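Local coordinates for protein polyphosphate kinase (Porphyromonas gingivalis, PDB 2O8R) that probably catalyses the reversible transfer of the terminal phosphate of ATP onto a growing chain of inorganic polyphosphate, at residues Ile520-Asn530 against Trp601-Phe612; Phe52-Gln61 against Ile83-Val91. The protein carries 3 engineered substitutions. One frame throughout, in Å; residues are numbered along the deposited sequence. Where two conformers were deposited one is given.

Contact 1 (Ile520-Asn530 against Trp601-Phe612)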
loop_
_atom_site.group_PDB
_atom_site.type_symbol
_atom_site.label_atom_id
_atom_site.label_comp_id
_atom_site.label_asym_id
_atom_site.label_seq_id
_atom_site.Cartn_x
_atom_site.Cartn_y
_atom_site.Cartn_z
ATOM N N ILE A 520 -28.844 26.793 14.093
ATOM C CA ILE A 520 -29.339 26.766 12.711
ATOM C C ILE A 520 -30.782 27.294 12.604
ATOM O O ILE A 520 -31.070 28.142 11.746
ATOM C CB ILE A 520 -29.215 25.368 12.084
ATOM C CG1 ILE A 520 -27.746 25.029 11.844
ATOM C CG2 ILE A 520 -29.912 25.307 10.752
ATOM C CD1 ILE A 520 -27.519 23.579 11.473
ATOM N N THR A 521 -31.663 26.824 13.494
ATOM C CA THR A 521 -33.044 27.324 13.584
ATOM C C THR A 521 -33.119 28.836 13.887
ATOM O O THR A 521 -33.825 29.584 13.209
ATOM C CB THR A 521 -33.859 26.545 14.630
ATOM O OG1 THR A 521 -34.053 25.202 14.177
ATOM C CG2 THR A 521 -35.226 27.182 14.830
ATOM N N ASN A 522 -32.381 29.281 14.896
ATOM C CA ASN A 522 -32.348 30.695 15.240
ATOM C C ASN A 522 -31.906 31.576 14.083
ATOM O O ASN A 522 -32.584 32.550 13.755
ATOM C CB ASN A 522 -31.443 30.923 16.444
ATOM C CG ASN A 522 -31.865 30.113 17.640
ATOM O OD1 ASN A 522 -33.034 29.734 17.771
ATOM N ND2 ASN A 522 -30.911 29.818 18.516
ATOM N N LEU A 523 -30.774 31.219 13.476
ATOM C CA LEU A 523 -30.227 31.923 12.315
ATOM C C LEU A 523 -31.226 32.045 11.148
ATOM O O LEU A 523 -31.368 33.126 10.566
ATOM C CB LEU A 523 -28.946 31.235 11.833
ATOM C CG LEU A 523 -27.684 31.318 12.696
ATOM C CD1 LEU A 523 -26.751 30.136 12.427
ATOM C CD2 LEU A 523 -26.943 32.629 12.478
ATOM N N ILE A 524 -31.911 30.949 10.809
ATOM C CA ILE A 524 -32.895 30.977 9.728
ATOM C C ILE A 524 -34.094 31.828 10.112
ATOM O O ILE A 524 -34.581 32.632 9.309
ATOM C CB ILE A 524 -33.398 29.572 9.346
ATOM C CG1 ILE A 524 -32.254 28.739 8.759
ATOM C CG2 ILE A 524 -34.535 29.687 8.339
ATOM C CD1 ILE A 524 -32.580 27.266 8.571
ATOM N N GLU A 525 -34.558 31.638 11.347
ATOM C CA GLU A 525 -35.679 32.386 11.879
ATOM C C GLU A 525 -35.417 33.887 11.841
ATOM O O GLU A 525 -36.286 34.664 11.442
ATOM C CB GLU A 525 -35.993 31.962 13.309
ATOM C CG GLU A 525 -36.838 30.717 13.439
ATOM C CD GLU A 525 -38.148 30.786 12.681
ATOM O OE1 GLU A 525 -38.657 31.895 12.398
ATOM O OE2 GLU A 525 -38.684 29.707 12.378
ATOM N N ARG A 526 -34.213 34.287 12.243
ATOM C CA ARG A 526 -33.839 35.695 12.256
ATOM C C ARG A 526 -34.019 36.363 10.897
ATOM O O ARG A 526 -34.400 37.538 10.828
ATOM C CB ARG A 526 -32.411 35.870 12.747
ATOM C CG ARG A 526 -31.941 37.310 12.717
ATOM C CD ARG A 526 -30.718 37.500 13.547
ATOM N NE ARG A 526 -29.581 36.804 12.968
ATOM C CZ ARG A 526 -28.329 36.962 13.371
ATOM N NH1 ARG A 526 -28.051 37.810 14.353
ATOM N NH2 ARG A 526 -27.358 36.279 12.784
ATOM N N GLU A 527 -33.762 35.611 9.827
ATOM C CA GLU A 527 -33.965 36.115 8.468
ATOM C C GLU A 527 -35.445 36.261 8.192
ATOM O O GLU A 527 -35.851 37.222 7.540
ATOM C CB GLU A 527 -33.331 35.207 7.405
ATOM C CG GLU A 527 -31.849 34.966 7.560
ATOM C CD GLU A 527 -31.005 36.187 7.250
ATOM O OE1 GLU A 527 -31.300 36.870 6.239
ATOM O OE2 GLU A 527 -30.042 36.448 8.020
ATOM N N ILE A 528 -36.248 35.314 8.686
ATOM C CA ILE A 528 -37.701 35.400 8.498
ATOM C C ILE A 528 -38.249 36.670 9.138
ATOM O O ILE A 528 -38.979 37.424 8.495
ATOM C CB ILE A 528 -38.460 34.182 9.066
ATOM C CG1 ILE A 528 -38.063 32.900 8.336
ATOM C CG2 ILE A 528 -39.974 34.410 8.975
ATOM C CD1 ILE A 528 -38.702 31.674 8.921
ATOM N N GLU A 529 -37.862 36.899 10.392
ATOM C CA GLU A 529 -38.248 38.090 11.148
ATOM C C GLU A 529 -37.908 39.361 10.397
ATOM O O GLU A 529 -38.765 40.214 10.189
ATOM C CB GLU A 529 -37.535 38.115 12.497
ATOM C CG GLU A 529 -37.841 36.922 13.379
ATOM C CD GLU A 529 -36.719 36.626 14.356
ATOM O OE1 GLU A 529 -36.191 37.581 14.967
ATOM O OE2 GLU A 529 -36.364 35.439 14.513
ATOM N N ASN A 530 -36.654 39.465 9.977
ATOM C CA ASN A 530 -36.154 40.648 9.300
ATOM C C ASN A 530 -36.994 41.050 8.096
ATOM O O ASN A 530 -37.159 42.238 7.818
ATOM C CB ASN A 530 -34.693 40.440 8.879
ATOM C CG ASN A 530 -33.726 40.397 10.065
ATOM O OD1 ASN A 530 -32.524 40.222 9.878
ATOM N ND2 ASN A 530 -34.246 40.547 11.283
ATOM N N TRP A 601 -21.975 28.384 5.428
ATOM C CA TRP A 601 -23.280 29.035 5.596
ATOM C C TRP A 601 -23.125 30.544 5.753
ATOM O O TRP A 601 -22.330 31.010 6.567
ATOM C CB TRP A 601 -24.059 28.490 6.806
ATOM C CG TRP A 601 -23.958 27.009 7.089
ATOM C CD1 TRP A 601 -23.844 25.985 6.177
ATOM C CD2 TRP A 601 -24.020 26.385 8.380
ATOM N NE1 TRP A 601 -23.809 24.772 6.827
ATOM C CE2 TRP A 601 -23.910 24.988 8.177
ATOM C CE3 TRP A 601 -24.147 26.871 9.687
ATOM C CZ2 TRP A 601 -23.910 24.081 9.229
ATOM C CZ3 TRP A 601 -24.159 25.958 10.741
ATOM C CH2 TRP A 601 -24.045 24.584 10.502
ATOM N N CYS A 602 -23.895 31.296 4.971
ATOM C CA CYS A 602 -23.936 32.750 5.056
ATOM C C CYS A 602 -25.341 33.237 5.304
ATOM O O CYS A 602 -26.240 33.015 4.492
ATOM C CB CYS A 602 -23.443 33.376 3.764
ATOM S SG CYS A 602 -21.839 32.794 3.333
ATOM N N PHE A 603 -25.526 33.909 6.426
ATOM C CA PHE A 603 -26.803 34.548 6.718
ATOM C C PHE A 603 -26.655 36.066 6.642
ATOM O O PHE A 603 -25.812 36.648 7.333
ATOM C CB PHE A 603 -27.304 34.123 8.092
ATOM C CG PHE A 603 -27.492 32.628 8.241
ATOM C CD1 PHE A 603 -28.748 32.058 8.086
ATOM C CD2 PHE A 603 -26.417 31.797 8.559
ATOM C CE1 PHE A 603 -28.932 30.690 8.237
ATOM C CE2 PHE A 603 -26.597 30.434 8.712
ATOM C CZ PHE A 603 -27.857 29.879 8.548
ATOM N N HIS A 604 -27.468 36.698 5.796
ATOM C CA HIS A 604 -27.376 38.143 5.549
ATOM C C HIS A 604 -27.536 39.015 6.794
ATOM O O HIS A 604 -26.764 39.967 6.984
ATOM C CB HIS A 604 -28.383 38.581 4.498
ATOM C CG HIS A 604 -28.223 40.006 4.077
ATOM N ND1 HIS A 604 -26.990 40.571 3.821
ATOM C CD2 HIS A 604 -29.138 40.980 3.856
ATOM C CE1 HIS A 604 -27.153 41.832 3.465
ATOM N NE2 HIS A 604 -28.446 42.106 3.479
ATOM N N ASN A 605 -28.528 38.679 7.626
ATOM C CA ASN A 605 -28.841 39.431 8.849
ATOM C C ASN A 605 -28.831 40.956 8.667
ATOM O O ASN A 605 -28.052 41.676 9.310
ATOM C CB ASN A 605 -27.901 39.011 9.973
ATOM C CG ASN A 605 -28.283 39.620 11.302
ATOM O OD1 ASN A 605 -29.467 39.845 11.581
ATOM N ND2 ASN A 605 -27.280 39.906 12.127
ATOM N N GLY A 606 -29.669 41.437 7.752
ATOM C CA GLY A 606 -29.741 42.861 7.432
ATOM C C GLY A 606 -28.541 43.401 6.673
ATOM O O GLY A 606 -28.683 44.215 5.760
ATOM N N GLY A 607 -27.356 42.947 7.051
ATOM C CA GLY A 607 -26.120 43.446 6.471
ATOM C C GLY A 607 -24.985 43.275 7.459
ATOM O O GLY A 607 -23.834 43.585 7.153
ATOM N N LYS A 608 -25.325 42.793 8.654
ATOM C CA LYS A 608 -24.339 42.331 9.619
ATOM C C LYS A 608 -24.162 40.830 9.375
ATOM O O LYS A 608 -24.566 40.008 10.206
ATOM C CB LYS A 608 -24.824 42.588 11.051
ATOM C CG LYS A 608 -25.344 43.998 11.322
ATOM C CD LYS A 608 -26.212 44.031 12.577
ATOM C CE LYS A 608 -27.221 45.178 12.555
ATOM N NZ LYS A 608 -26.644 46.483 12.985
ATOM N N GLU A 609 -23.535 40.494 8.244
ATOM C CA GLU A 609 -23.482 39.119 7.742
ATOM C C GLU A 609 -22.721 38.180 8.675
ATOM O O GLU A 609 -21.740 38.578 9.301
ATOM C CB GLU A 609 -22.872 39.085 6.334
ATOM C CG GLU A 609 -23.072 40.377 5.532
ATOM C CD GLU A 609 -23.501 40.139 4.088
ATOM O OE1 GLU A 609 -23.045 40.895 3.205
ATOM O OE2 GLU A 609 -24.305 39.212 3.835
ATOM N N GLU A 610 -23.185 36.939 8.771
ATOM C CA GLU A 610 -22.501 35.918 9.571
ATOM C C GLU A 610 -22.171 34.726 8.695
ATOM O O GLU A 610 -23.030 34.210 7.977
ATOM C CB GLU A 610 -23.346 35.491 10.771
ATOM C CG GLU A 610 -23.552 36.627 11.770
ATOM C CD GLU A 610 -24.359 36.233 12.993
ATOM O OE1 GLU A 610 -24.521 35.028 13.267
ATOM O OE2 GLU A 610 -24.834 37.148 13.697
ATOM N N VAL A 611 -20.914 34.308 8.730
ATOM C CA VAL A 611 -20.486 33.194 7.903
ATOM C C VAL A 611 -19.990 32.032 8.747
ATOM O O VAL A 611 -19.159 32.212 9.643
ATOM C CB VAL A 611 -19.413 33.618 6.900
ATOM C CG1 VAL A 611 -18.959 32.430 6.062
ATOM C CG2 VAL A 611 -19.946 34.735 6.014
ATOM N N PHE A 612 -20.512 30.840 8.466
ATOM C CA PHE A 612 -20.043 29.645 9.152
ATOM C C PHE A 612 -19.349 28.672 8.219
ATOM O O PHE A 612 -19.721 28.531 7.055
ATOM C CB PHE A 612 -21.185 28.943 9.860
ATOM C CG PHE A 612 -21.768 29.727 10.989
ATOM C CD1 PHE A 612 -21.306 29.546 12.285
ATOM C CD2 PHE A 612 -22.785 30.643 10.759
ATOM C CE1 PHE A 612 -21.846 30.267 13.334
ATOM C CE2 PHE A 612 -23.324 31.368 11.795
ATOM C CZ PHE A 612 -22.856 31.178 13.084
#
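Leu523 and Phe603 meet where helix 520-530 lies 9.7 Å from strand 601-603, axis to axis, and runs along it at 33°, while the antiparallel partner strand 610-612 passes farther back. CB of Leu523 sits over the centre of the Phe603 ring in a CH-pi contact, 3.7 Å from the ring centroid. Beyond it, Leu523 CD1 reaches Phe612 CE2 at 3.7 Å, so one leucine spans both strands of the hairpin. Ile524 CG1 closes on the same Phe603 ring at its edge, and one turn back Ile520 CD1 touches Trp601 CH2 at 3.7 Å.

Toward the hairpin turn the contact becomes polar. A chi1 of 177° swings CG of Arg526 away from the backbone N; the chain extends toward the hairpin and bends at chi3, which lays the guanidinium over the Asn605 amide, the two planes stacked 19° apart. At the guanidinium edge Arg526 NH2 forms a salt bridge to Glu610 OE2 (2.8 Å), nearly straight and entering from above the carboxylate plane; NH1 adds a weak bond to the same oxygen. The buried Glu527 bends at chi2 and turns the syn lone pair of OE2 to the backbone N of Asn605, 2.7 Å away. Its OE1 accepts from Tyr538 N, so the carboxylate ties the turn to the adjoining strand.

In the second C-terminal domain, of the phospholipase D clan, helix 516-532 packs on a mixed sheet in which strand 600-603 lies between 610-614 and 538-543. Helix 549-560 borders the helix beside Ile524 and Ile528, while helix 636-651 packs against Cys602 and Val611 of the strands.

Contact 2 (Phe52-Gln61 against Ile83-Val91)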
loop_
_atom_site.group_PDB
_atom_site.type_symbol
_atom_site.label_atom_id
_atom_site.label_comp_id
_atom_site.label_asym_id
_atom_site.label_seq_id
_atom_site.Cartn_x
_atom_site.Cartn_y
_atom_site.Cartn_z
ATOM N N PHE A 52 -23.029 2.990 -4.651
ATOM C CA PHE A 52 -24.479 3.059 -4.589
ATOM C C PHE A 52 -25.089 1.672 -4.571
ATOM O O PHE A 52 -25.946 1.384 -3.745
ATOM C CB PHE A 52 -25.003 3.815 -5.800
ATOM C CG PHE A 52 -26.479 4.120 -5.759
ATOM C CD1 PHE A 52 -26.974 5.134 -4.943
ATOM C CD2 PHE A 52 -27.370 3.424 -6.578
ATOM C CE1 PHE A 52 -28.333 5.445 -4.938
ATOM C CE2 PHE A 52 -28.728 3.723 -6.576
ATOM C CZ PHE A 52 -29.211 4.741 -5.755
ATOM N N TYR A 53 -24.654 0.808 -5.477
ATOM C CA TYR A 53 -25.182 -0.546 -5.486
ATOM C C TYR A 53 -24.888 -1.304 -4.184
ATOM O O TYR A 53 -25.806 -1.863 -3.586
ATOM C CB TYR A 53 -24.734 -1.319 -6.732
ATOM C CG TYR A 53 -25.755 -1.279 -7.847
ATOM C CD1 TYR A 53 -25.827 -0.195 -8.718
ATOM C CD2 TYR A 53 -26.671 -2.314 -8.015
ATOM C CE1 TYR A 53 -26.770 -0.149 -9.742
ATOM C CE2 TYR A 53 -27.619 -2.273 -9.035
ATOM C CZ TYR A 53 -27.655 -1.188 -9.894
ATOM O OH TYR A 53 -28.591 -1.141 -10.893
ATOM N N THR A 54 -23.641 -1.281 -3.709
ATOM C CA THR A 54 -23.288 -2.137 -2.562
ATOM C C THR A 54 -23.836 -1.701 -1.205
ATOM O O THR A 54 -23.914 -2.518 -0.291
ATOM C CB THR A 54 -21.766 -2.424 -2.423
ATOM O OG1 THR A 54 -21.111 -1.326 -1.783
ATOM C CG2 THR A 54 -21.131 -2.708 -3.767
ATOM N N VAL A 55 -24.220 -0.432 -1.069
ATOM C CA VAL A 55 -24.794 0.036 0.202
ATOM C C VAL A 55 -26.278 0.433 0.112
ATOM O O VAL A 55 -27.059 0.216 1.044
ATOM C CB VAL A 55 -23.951 1.173 0.881
ATOM C CG1 VAL A 55 -22.579 1.313 0.230
ATOM C CG2 VAL A 55 -24.684 2.498 0.874
ATOM N N ARG A 56 -26.667 0.991 -1.022
ATOM C CA ARG A 56 -27.965 1.614 -1.131
ATOM C C ARG A 56 -28.981 0.674 -1.778
ATOM O O ARG A 56 -30.079 0.495 -1.247
ATOM C CB ARG A 56 -27.821 2.932 -1.889
ATOM C CG ARG A 56 -28.930 3.896 -1.701
ATOM C CD ARG A 56 -29.013 4.463 -0.299
ATOM N NE ARG A 56 -30.390 4.903 -0.085
ATOM C CZ ARG A 56 -30.968 5.083 1.096
ATOM N NH1 ARG A 56 -30.291 4.880 2.221
ATOM N NH2 ARG A 56 -32.230 5.478 1.144
ATOM N N VAL A 57 -28.612 0.058 -2.901
ATOM C CA VAL A 57 -29.483 -0.911 -3.566
ATOM C C VAL A 57 -29.630 -2.148 -2.684
ATOM O O VAL A 57 -30.728 -2.704 -2.548
ATOM C CB VAL A 57 -28.984 -1.263 -4.996
ATOM C CG1 VAL A 57 -29.444 -2.652 -5.434
ATOM C CG2 VAL A 57 -29.461 -0.227 -5.990
ATOM N N ALA A 58 -28.523 -2.538 -2.055
ATOM C CA ALA A 58 -28.508 -3.637 -1.095
ATOM C C ALA A 58 -29.490 -3.400 0.050
ATOM O O ALA A 58 -30.267 -4.298 0.397
ATOM C CB ALA A 58 -27.107 -3.847 -0.552
ATOM N N TYR A 59 -29.453 -2.194 0.618
ATOM C CA TYR A 59 -30.394 -1.795 1.659
ATOM C C TYR A 59 -31.841 -1.996 1.229
ATOM O O TYR A 59 -32.628 -2.610 1.950
ATOM C CB TYR A 59 -30.177 -0.342 2.079
ATOM C CG TYR A 59 -31.332 0.227 2.880
ATOM C CD1 TYR A 59 -31.475 -0.054 4.239
ATOM C CD2 TYR A 59 -32.283 1.047 2.275
ATOM C CE1 TYR A 59 -32.538 0.461 4.970
ATOM C CE2 TYR A 59 -33.342 1.565 2.992
ATOM C CZ TYR A 59 -33.467 1.270 4.336
ATOM O OH TYR A 59 -34.531 1.790 5.036
ATOM N N HIS A 60 -32.185 -1.486 0.050
ATOM C CA HIS A 60 -33.539 -1.626 -0.475
ATOM C C HIS A 60 -33.905 -3.069 -0.795
ATOM O O HIS A 60 -35.080 -3.426 -0.809
ATOM C CB HIS A 60 -33.722 -0.766 -1.715
ATOM C CG HIS A 60 -33.661 0.701 -1.444
ATOM N ND1 HIS A 60 -34.279 1.280 -0.358
ATOM C CD2 HIS A 60 -33.070 1.711 -2.124
ATOM C CE1 HIS A 60 -34.068 2.584 -0.377
ATOM N NE2 HIS A 60 -33.340 2.873 -1.441
ATOM N N GLN A 61 -32.897 -3.894 -1.058
ATOM C CA GLN A 61 -33.127 -5.313 -1.293
ATOM C C GLN A 61 -33.378 -6.055 0.014
ATOM O O GLN A 61 -34.156 -7.012 0.053
ATOM C CB GLN A 61 -31.948 -5.929 -2.042
ATOM C CG GLN A 61 -31.883 -5.514 -3.499
ATOM C CD GLN A 61 -30.591 -5.920 -4.147
ATOM O OE1 GLN A 61 -30.536 -6.150 -5.354
ATOM N NE2 GLN A 61 -29.534 -6.019 -3.346
ATOM N N ILE A 83 -39.203 1.917 -5.663
ATOM C CA ILE A 83 -37.867 2.488 -5.533
ATOM C C ILE A 83 -36.828 1.683 -6.338
ATOM O O ILE A 83 -36.168 2.255 -7.215
ATOM C CB ILE A 83 -37.487 2.708 -4.041
ATOM C CG1 ILE A 83 -38.071 4.045 -3.555
ATOM C CG2 ILE A 83 -35.993 2.706 -3.832
ATOM C CD1 ILE A 83 -38.414 4.114 -2.044
ATOM N N LEU A 84 -36.741 0.367 -6.100
ATOM C CA LEU A 84 -35.800 -0.510 -6.837
ATOM C C LEU A 84 -36.023 -0.553 -8.346
ATOM O O LEU A 84 -35.063 -0.615 -9.115
ATOM C CB LEU A 84 -35.795 -1.943 -6.285
ATOM C CG LEU A 84 -34.932 -2.248 -5.055
ATOM C CD1 LEU A 84 -35.059 -3.707 -4.655
ATOM C CD2 LEU A 84 -33.473 -1.901 -5.307
ATOM N N GLN A 85 -37.284 -0.525 -8.761
ATOM C CA GLN A 85 -37.632 -0.533 -10.173
ATOM C C GLN A 85 -37.253 0.798 -10.812
ATOM O O GLN A 85 -36.823 0.836 -11.964
ATOM C CB GLN A 85 -39.124 -0.790 -10.334
ATOM C CG GLN A 85 -39.598 -0.884 -11.767
ATOM C CD GLN A 85 -40.991 -0.306 -11.947
ATOM O OE1 GLN A 85 -41.647 0.088 -10.977
ATOM N NE2 GLN A 85 -41.447 -0.244 -13.193
ATOM N N ALA A 86 -37.398 1.882 -10.053
ATOM C CA ALA A 86 -37.053 3.215 -10.533
ATOM C C ALA A 86 -35.552 3.364 -10.725
ATOM O O ALA A 86 -35.104 3.898 -11.746
ATOM C CB ALA A 86 -37.579 4.276 -9.587
ATOM N N ILE A 87 -34.783 2.894 -9.746
ATOM C CA ILE A 87 -33.325 2.887 -9.846
ATOM C C ILE A 87 -32.890 2.165 -11.117
ATOM O O ILE A 87 -32.189 2.728 -11.956
ATOM C CB ILE A 87 -32.662 2.203 -8.622
ATOM C CG1 ILE A 87 -32.901 3.013 -7.354
ATOM C CG2 ILE A 87 -31.151 2.013 -8.840
ATOM C CD1 ILE A 87 -32.632 2.238 -6.103
ATOM N N ARG A 88 -33.344 0.927 -11.256
ATOM C CA ARG A 88 -32.972 0.072 -12.369
ATOM C C ARG A 88 -33.283 0.723 -13.712
ATOM O O ARG A 88 -32.464 0.695 -14.634
ATOM C CB ARG A 88 -33.701 -1.261 -12.247
ATOM C CG ARG A 88 -33.562 -2.138 -13.454
ATOM C CD ARG A 88 -34.373 -3.416 -13.338
ATOM N NE ARG A 88 -34.120 -4.258 -14.496
ATOM C CZ ARG A 88 -33.227 -5.240 -14.524
ATOM N NH1 ARG A 88 -32.513 -5.529 -13.444
ATOM N NH2 ARG A 88 -33.057 -5.939 -15.635
ATOM N N GLU A 89 -34.462 1.327 -13.806
ATOM C CA GLU A 89 -34.883 1.973 -15.033
ATOM C C GLU A 89 -33.938 3.098 -15.367
ATOM O O GLU A 89 -33.502 3.228 -16.505
ATOM C CB GLU A 89 -36.317 2.479 -14.918
ATOM C CG GLU A 89 -37.359 1.388 -15.143
ATOM C CD GLU A 89 -38.781 1.918 -15.201
ATOM O OE1 GLU A 89 -38.972 3.157 -15.227
ATOM O OE2 GLU A 89 -39.712 1.083 -15.227
ATOM N N THR A 90 -33.599 3.885 -14.351
ATOM C CA THR A 90 -32.705 5.019 -14.524
ATOM C C THR A 90 -31.309 4.560 -14.897
ATOM O O THR A 90 -30.713 5.107 -15.827
ATOM C CB THR A 90 -32.689 5.922 -13.275
ATOM O OG1 THR A 90 -33.842 6.763 -13.311
ATOM C CG2 THR A 90 -31.449 6.813 -13.238
ATOM N N VAL A 91 -30.809 3.537 -14.200
ATOM C CA VAL A 91 -29.452 3.048 -14.445
ATOM C C VAL A 91 -29.316 2.517 -15.863
ATOM O O VAL A 91 -28.359 2.838 -16.552
ATOM C CB VAL A 91 -29.003 1.994 -13.418
ATOM C CG1 VAL A 91 -27.636 1.453 -13.782
ATOM C CG2 VAL A 91 -28.944 2.606 -12.030
#
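Phe52-Gln61 against Ile83-Val91 is an apolar helix-helix contact in the N-terminal domain, between helices 35-63 and 83-112, which follow one another along the chain. The short segments run roughly antiparallel, at 142°, with axes 10.5 Å apart, and no hydrogen bond crosses between them.

His60 and Ile83 meet at one end: the CG2 methyl of Ile83 lies over one face of the imidazole, toward its rim, in a CH-pi contact 3.6 Å from the ring centroid. That ring is held from outside the pair by a hydrogen bond between His60 NE2 and Asp14 OD2. Leu84 divides its two methyls between neighbouring residues: CD2 packs on His60 CB at 3.8 Å, CD1 on Gln61 CG.

Ile87 occupies the middle. Its CG2, anti to the backbone N, meets the edge of the Phe52 ring at CE2, 3.7 Å away, and also touches Val57 CG2, while CD1 reaches back to His60 CD2. At the far end the Tyr53 hydroxyl comes against Val91, OH to CG2 3.9 Å, with the methyl near the plane of the ring.

Helix 35-63 widens here: Phe52 O accepts from both Arg56 N and Val57 N, beside a pi-type turn at 53-57. Helix 13-29 flanks the pair, with Trp17 stacked on Phe52 and Asp14 bridged to Arg56. The arrangement is that of roughly antiparallel neighbours in the largely helical N-terminal domain of the PPK1 family, and Phe52 lies about 6 Å, side chain to side chain, from the predicted ATP-binding Asn48.

Both segments of contact 2 precede those of contact 1 in the sequence, and the two contacts belong to different domains: the N-terminal helical domain and the second C-terminal domain. Their centres are 38 Å apart and their nearest atoms about 21 Å, so neither touches the other. Contact 1 stands back from the predicted active site: the side chain of Trp601 is about 11 Å from that of His439, the predicted phosphohistidine, and about 12 Å from that of His597, predicted to bind ATP. Contact 2 is closer to such a residue, since Asn48, also predicted to bind ATP, lies one turn before Phe52 on the same helix. The Ile83 side chain is about 5 Å from a sulfate, probably from the crystallisation liquor.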